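Local atomic coordinates of sulfotransferase (Alicyclobacillus acidocaldarius subsp. acidocaldarius, PDB entry 3RNL), a protein that probably transfers sulfuryl groups to an acceptor, as members of the P-loop-related sulfotransferase family do, and binds magnesium in the crystal. Residues 117-122 / 281-286. Residues are numbered along the deposited sequence; the frame is centred on the assembly and turned at random.
Sequences RNPVDR and AFFAPD
Pro119 presents the CB-CG edge of its ring to one face of Phe283, CB 3.6 Å from the ring centroid and only 1° off the normal, a CH-pi contact. The neighbouring CG shifts the overlap toward the root of the ring, meeting Phe283 CG at 3.5 Å. Phe283 reaches across from its helix with its CG turned away from its own carbonyl carbon (chi1 -70°). Phe282 of the same helix meets the opposite face edge-on in a T-shaped arrangement, its CD2 3.6 Å above the plane, so Phe283 is held between a proline edge and a phenylalanine edge. Val120 adds one branch, CG2, which approaches Phe283 CD2 at 4.0 Å; Leu279 and Thr280 of helix 273-294 also touch this valine. No hydrogen bond crosses this buried, apolar contact. Beside it, Asn118 caps the helix that Pro119 begins: its OD1 accepts from Val120 N at 3.0 Å, the donor lying above the carbonyl plane. A salt bridge from Asp121 to Arg276 also ties the two helices together. This is hydrophobic packing of the N-capped first turn of helix 119-132, just after strand 111-116 of the parallel sheet, against C-terminal helix 273-294 in an alpha-beta-alpha sandwich.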
loop_
_atom_site.group_PDB
_atom_site.type_symbol
_atom_site.label_atom_id
_atom_site.label_comp_id
_atom_site.label_asym_id
_atom_site.label_seq_id
_atom_site.Cartn_x
_atom_site.Cartn_y
_atom_site.Cartn_z
ATOM N N ARG A 117 3.697 0.589 -8.048
ATOM C CA ARG A 117 3.308 0.476 -9.433
ATOM C C ARG A 117 3.602 1.812 -10.104
ATOM O O ARG A 117 3.591 2.837 -9.435
ATOM C CB ARG A 117 1.812 0.227 -9.454
ATOM C CG ARG A 117 1.225 0.121 -10.795
ATOM C CD ARG A 117 -0.223 -0.145 -10.633
ATOM N NE ARG A 117 -0.835 -0.485 -11.901
ATOM C CZ ARG A 117 -2.118 -0.777 -12.023
ATOM N NH1 ARG A 117 -2.906 -0.769 -10.949
ATOM N NH2 ARG A 117 -2.600 -1.087 -13.208
ATOM N N ASN A 118 3.793 1.824 -11.422
ATOM C CA ASN A 118 4.026 3.094 -12.114
ATOM C C ASN A 118 2.933 4.051 -11.630
ATOM O O ASN A 118 1.741 3.754 -11.742
ATOM C CB ASN A 118 3.879 2.853 -13.618
ATOM C CG ASN A 118 3.980 4.120 -14.458
ATOM O OD1 ASN A 118 3.869 5.240 -13.960
ATOM N ND2 ASN A 118 4.195 3.932 -15.764
ATOM N N PRO A 119 3.332 5.205 -11.066
ATOM C CA PRO A 119 2.332 6.059 -10.406
ATOM C C PRO A 119 1.326 6.673 -11.380
ATOM O O PRO A 119 0.266 7.122 -10.946
ATOM C CB PRO A 119 3.180 7.168 -9.757
ATOM C CG PRO A 119 4.504 7.138 -10.503
ATOM C CD PRO A 119 4.708 5.673 -10.828
ATOM N N VAL A 120 1.655 6.706 -12.665
ATOM C CA VAL A 120 0.686 7.150 -13.662
ATOM C C VAL A 120 -0.476 6.138 -13.740
ATOM O O VAL A 120 -1.653 6.511 -13.709
ATOM C CB VAL A 120 1.332 7.301 -15.043
ATOM C CG1 VAL A 120 0.280 7.745 -16.069
ATOM C CG2 VAL A 120 2.471 8.317 -14.981
ATOM N N ASP A 121 -0.127 4.853 -13.842
ATOM C CA ASP A 121 -1.131 3.784 -13.887
ATOM C C ASP A 121 -1.876 3.667 -12.571
ATOM O O ASP A 121 -3.069 3.360 -12.547
ATOM C CB ASP A 121 -0.475 2.445 -14.236
ATOM C CG ASP A 121 0.077 2.437 -15.655
ATOM O OD1 ASP A 121 -0.698 2.710 -16.590
ATOM O OD2 ASP A 121 1.276 2.176 -15.837
ATOM N N ARG A 122 -1.163 3.875 -11.471
ATOM C CA ARG A 122 -1.781 3.799 -10.141
ATOM C C ARG A 122 -2.877 4.856 -10.009
ATOM O O ARG A 122 -3.967 4.587 -9.478
ATOM C CB ARG A 122 -0.738 4.028 -9.038
ATOM C CG ARG A 122 -1.249 3.673 -7.624
ATOM C CD ARG A 122 -0.633 4.567 -6.551
ATOM N NE ARG A 122 -1.204 5.912 -6.650
ATOM C CZ ARG A 122 -2.403 6.244 -6.179
ATOM N NH1 ARG A 122 -3.158 5.329 -5.559
ATOM N NH2 ARG A 122 -2.858 7.486 -6.335
ATOM N N ALA A 281 5.845 12.974 -16.782
ATOM C CA ALA A 281 6.806 14.035 -16.495
ATOM C C ALA A 281 6.666 14.537 -15.057
ATOM O O ALA A 281 7.661 14.864 -14.396
ATOM C CB ALA A 281 6.633 15.195 -17.495
ATOM N N PHE A 282 5.431 14.609 -14.574
ATOM C CA PHE A 282 5.188 15.081 -13.211
ATOM C C PHE A 282 5.912 14.226 -12.169
ATOM O O PHE A 282 6.544 14.756 -11.245
ATOM C CB PHE A 282 3.694 15.093 -12.878
ATOM C CG PHE A 282 3.415 15.378 -11.423
ATOM C CD1 PHE A 282 3.456 16.680 -10.943
ATOM C CD2 PHE A 282 3.166 14.337 -10.532
ATOM C CE1 PHE A 282 3.221 16.941 -9.596
ATOM C CE2 PHE A 282 2.933 14.588 -9.190
ATOM C CZ PHE A 282 2.968 15.897 -8.721
ATOM N N PHE A 283 5.812 12.909 -12.323
ATOM C CA PHE A 283 6.400 11.973 -11.360
ATOM C C PHE A 283 7.895 11.737 -11.588
ATOM O O PHE A 283 8.570 11.179 -10.720
ATOM C CB PHE A 283 5.678 10.614 -11.420
ATOM C CG PHE A 283 4.270 10.645 -10.873
ATOM C CD1 PHE A 283 4.042 10.881 -9.530
ATOM C CD2 PHE A 283 3.177 10.430 -11.707
ATOM C CE1 PHE A 283 2.734 10.903 -9.017
ATOM C CE2 PHE A 283 1.877 10.460 -11.207
ATOM C CZ PHE A 283 1.661 10.689 -9.852
ATOM N N ALA A 284 8.415 12.154 -12.739
ATOM C CA ALA A 284 9.784 11.780 -13.124
ATOM C C ALA A 284 10.873 12.124 -12.096
ATOM O O ALA A 284 11.739 11.292 -11.807
ATOM C CB ALA A 284 10.142 12.329 -14.503
ATOM N N PRO A 285 10.849 13.347 -11.537
ATOM C CA PRO A 285 11.913 13.636 -10.563
ATOM C C PRO A 285 11.805 12.742 -9.323
ATOM O O PRO A 285 12.831 12.305 -8.778
ATOM C CB PRO A 285 11.679 15.112 -10.204
ATOM C CG PRO A 285 10.935 15.676 -11.432
ATOM C CD PRO A 285 10.034 14.537 -11.849
ATOM N N ASP A 286 10.583 12.462 -8.886
ATOM C CA ASP A 286 10.390 11.594 -7.722
ATOM C C ASP A 286 10.823 10.168 -8.039
ATOM O O ASP A 286 11.412 9.482 -7.198
ATOM C CB ASP A 286 8.929 11.622 -7.263
ATOM C CG ASP A 286 8.763 11.115 -5.845
ATOM O OD1 ASP A 286 9.078 11.881 -4.902
ATOM O OD2 ASP A 286 8.327 9.959 -5.682
#